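Membrane lipoprotein family protein (Aeropyrum pernix, PDB 4PEV) probably binds nucleosides such as adenosine outside the cell membrane and delivers them to an ABC transporter for uptake. Local coordinates at residues C[173-178]-C[210-215]. Residues are numbered along the deposited sequence; the frame is centred on the assembly and turned at random.
Sequences IANNIS and QYYNQA
Asn175 of helix 159-181 and Tyr212 of helix 196-214 meet between the two helices; within 173-178 and 210-215 the nearest CA atoms, of Asn175 and Asn213, are 9.5 Å apart. On Asn175, CB points at the other helix and lies 3.8 Å from Tyr212 OH. CG, anti to the backbone N (chi1 -161°), is 3.9 Å from Tyr212 OH and carries the amide on across the tyrosine, its plane turned 75° from that of the ring. At the tip, ND2 reaches the ring's edge, near the ring plane, and donates a hydrogen bond of 3.1 Å to Tyr212 OH. The N-H...O angle is 150°, with the hydroxyl somewhat out of the amide plane. In this two-domain periplasmic-binding-protein fold, both helices belong to the lobe built on the sheet that includes strands 186-191 and 248-254, and strand 186-191 connects them in sequence. The hydroxyl of the buried Tyr212 also has a weak hydrogen bond to Asp172 OD1, one turn before Asn175. Thr218, in the loop after helix 196-214, touches both Asn175 and Tyr212. Within that helix, Asn213 ND2 donates to Gln210 OE1 at 3.1 Å, while Asn213 OD1 accepts from Val220 N.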
ATOM      1  N   ILE C 173      15.469   5.858  10.643  1.00 29.59           N
ATOM      2  CA  ILE C 173      16.044   4.560  10.971  1.00 28.16           C
ATOM      3  C   ILE C 173      17.396   4.409  10.303  1.00 27.86           C
ATOM      4  O   ILE C 173      18.310   3.841  10.883  1.00 28.55           O
ATOM      5  CB  ILE C 173      15.137   3.413  10.524  1.00 28.31           C
ATOM      6  CG1 ILE C 173      13.851   3.410  11.346  1.00 28.98           C
ATOM      7  CG2 ILE C 173      15.853   2.074  10.657  1.00 28.52           C
ATOM      8  CD1 ILE C 173      12.823   2.391  10.880  1.00 30.42           C
ATOM      9  N   ALA C 174      17.526   4.929   9.090  1.00 27.78           N
ATOM     10  CA  ALA C 174      18.782   4.853   8.356  1.00 28.63           C
ATOM     11  C   ALA C 174      19.840   5.756   8.990  1.00 30.01           C
ATOM     12  O   ALA C 174      21.012   5.395   9.095  1.00 31.58           O
ATOM     13  CB  ALA C 174      18.552   5.245   6.910  1.00 29.44           C
ATOM     14  N   ASN C 175      19.419   6.941   9.406  1.00 30.55           N
ATOM     15  CA  ASN C 175      20.258   7.817  10.207  1.00 31.34           C
ATOM     16  C   ASN C 175      20.783   7.145  11.478  1.00 31.70           C
ATOM     17  O   ASN C 175      21.981   7.210  11.773  1.00 31.76           O
ATOM     18  CB  ASN C 175      19.466   9.060  10.591  1.00 33.63           C
ATOM     19  CG  ASN C 175      20.348  10.212  11.005  1.00 34.16           C
ATOM     20  OD1 ASN C 175      21.501  10.300  10.579  1.00 34.61           O
ATOM     21  ND2 ASN C 175      19.807  11.115  11.820  1.00 32.53           N
ATOM     22  N   ASN C 176      19.895   6.495  12.227  1.00 30.68           N
ATOM     23  CA  ASN C 176      20.315   5.795  13.445  1.00 31.22           C
ATOM     24  C   ASN C 176      21.229   4.618  13.156  1.00 31.32           C
ATOM     25  O   ASN C 176      22.142   4.339  13.933  1.00 32.22           O
ATOM     26  CB  ASN C 176      19.122   5.298  14.252  1.00 30.94           C
ATOM     27  CG  ASN C 176      18.180   6.412  14.631  1.00 31.06           C
ATOM     28  OD1 ASN C 176      18.601   7.482  15.063  1.00 29.58           O
ATOM     29  ND2 ASN C 176      16.894   6.174  14.455  1.00 31.76           N
ATOM     30  N   ILE C 177      20.990   3.918  12.053  1.00 30.17           N
ATOM     31  CA  ILE C 177      21.869   2.816  11.686  1.00 30.15           C
ATOM     32  C   ILE C 177      23.267   3.348  11.390  1.00 29.77           C
ATOM     33  O   ILE C 177      24.270   2.758  11.777  1.00 29.55           O
ATOM     34  CB  ILE C 177      21.319   2.015  10.486  1.00 29.77           C
ATOM     35  CG1 ILE C 177      20.090   1.205  10.926  1.00 29.10           C
ATOM     36  CG2 ILE C 177      22.394   1.083   9.907  1.00 29.16           C
ATOM     37  CD1 ILE C 177      19.408   0.444   9.801  1.00 29.23           C
ATOM     38  N   SER C 178      23.324   4.481  10.719  1.00 31.16           N
ATOM     39  CA  SER C 178      24.602   5.051  10.337  1.00 31.90           C
ATOM     40  C   SER C 178      25.320   5.568  11.576  1.00 33.01           C
ATOM     41  O   SER C 178      26.512   5.315  11.759  1.00 33.48           O
ATOM     42  CB  SER C 178      24.425   6.149   9.282  1.00 30.79           C
ATOM     43  OG  SER C 178      25.409   5.974   8.289  1.00 31.09           O
ATOM     44  N   GLN C 210      13.231  13.688   2.250  1.00 39.16           N
ATOM     45  CA  GLN C 210      13.830  15.010   2.100  1.00 39.72           C
ATOM     46  C   GLN C 210      13.375  15.922   3.215  1.00 41.25           C
ATOM     47  O   GLN C 210      14.143  16.767   3.669  1.00 44.56           O
ATOM     48  CB  GLN C 210      13.458  15.640   0.767  1.00 41.08           C
ATOM     49  CG  GLN C 210      14.020  14.933  -0.453  1.00 41.70           C
ATOM     50  CD  GLN C 210      15.526  15.001  -0.503  1.00 41.46           C
ATOM     51  OE1 GLN C 210      16.198  14.467   0.367  1.00 43.01           O
ATOM     52  NE2 GLN C 210      16.062  15.656  -1.521  1.00 41.65           N
ATOM     53  N   TYR C 211      12.131  15.745   3.653  1.00 39.13           N
ATOM     54  CA  TYR C 211      11.582  16.517   4.754  1.00 39.00           C
ATOM     55  C   TYR C 211      12.450  16.268   5.974  1.00 38.39           C
ATOM     56  O   TYR C 211      12.961  17.202   6.583  1.00 40.34           O
ATOM     57  CB  TYR C 211      10.138  16.094   5.010  1.00 40.69           C
ATOM     58  CG  TYR C 211       9.335  16.937   5.985  1.00 42.74           C
ATOM     59  CD1 TYR C 211       9.359  16.665   7.351  1.00 44.79           C
ATOM     60  CD2 TYR C 211       8.503  17.961   5.536  1.00 43.94           C
ATOM     61  CE1 TYR C 211       8.603  17.404   8.244  1.00 45.83           C
ATOM     62  CE2 TYR C 211       7.741  18.705   6.422  1.00 46.08           C
ATOM     63  CZ  TYR C 211       7.796  18.418   7.776  1.00 48.07           C
ATOM     64  OH  TYR C 211       7.052  19.148   8.678  1.00 54.08           O
ATOM     65  N   TYR C 212      12.640  14.996   6.298  1.00 37.57           N
ATOM     66  CA  TYR C 212      13.497  14.590   7.400  1.00 35.65           C
ATOM     67  C   TYR C 212      14.882  15.197   7.262  1.00 36.56           C
ATOM     68  O   TYR C 212      15.335  15.882   8.152  1.00 35.45           O
ATOM     69  CB  TYR C 212      13.601  13.074   7.460  1.00 34.18           C
ATOM     70  CG  TYR C 212      14.411  12.597   8.621  1.00 33.88           C
ATOM     71  CD1 TYR C 212      13.848  12.472   9.875  1.00 32.93           C
ATOM     72  CD2 TYR C 212      15.753  12.293   8.471  1.00 34.71           C
ATOM     73  CE1 TYR C 212      14.595  12.037  10.949  1.00 33.31           C
ATOM     74  CE2 TYR C 212      16.514  11.857   9.542  1.00 34.23           C
ATOM     75  CZ  TYR C 212      15.931  11.731  10.776  1.00 33.01           C
ATOM     76  OH  TYR C 212      16.690  11.289  11.833  1.00 32.42           O
ATOM     77  N   ASN C 213      15.531  14.957   6.127  1.00 39.46           N
ATOM     78  CA  ASN C 213      16.841  15.546   5.819  1.00 39.90           C
ATOM     79  C   ASN C 213      16.957  17.042   6.049  1.00 43.58           C
ATOM     80  O   ASN C 213      17.904  17.490   6.701  1.00 48.32           O
ATOM     81  CB  ASN C 213      17.213  15.258   4.376  1.00 37.77           C
ATOM     82  CG  ASN C 213      17.663  13.840   4.175  1.00 36.10           C
ATOM     83  OD1 ASN C 213      18.075  13.167   5.113  1.00 34.77           O
ATOM     84  ND2 ASN C 213      17.598  13.380   2.947  1.00 35.95           N
ATOM     85  N   GLN C 214      16.007  17.806   5.511  1.00 45.91           N
ATOM     86  CA  GLN C 214      15.989  19.267   5.688  1.00 45.86           C
ATOM     87  C   GLN C 214      15.721  19.686   7.119  1.00 44.10           C
ATOM     88  O   GLN C 214      16.412  20.547   7.641  1.00 45.51           O
ATOM     89  CB  GLN C 214      14.987  19.931   4.759  1.00 47.51           C
ATOM     90  CG  GLN C 214      15.506  20.004   3.332  1.00 51.43           C
ATOM     91  CD  GLN C 214      14.535  20.672   2.380  1.00 55.67           C
ATOM     92  OE1 GLN C 214      13.558  21.306   2.804  1.00 57.67           O
ATOM     93  NE2 GLN C 214      14.797  20.532   1.076  1.00 54.20           N
ATOM     94  N   ALA C 215      14.753  19.061   7.774  1.00 43.28           N
ATOM     95  CA  ALA C 215      14.460  19.384   9.181  1.00 43.14           C
ATOM     96  C   ALA C 215      15.541  18.913  10.151  1.00 42.24           C
ATOM     97  O   ALA C 215      15.379  19.077  11.350  1.00 41.27           O
ATOM     98  CB  ALA C 215      13.109  18.804   9.603  1.00 42.97           C
TER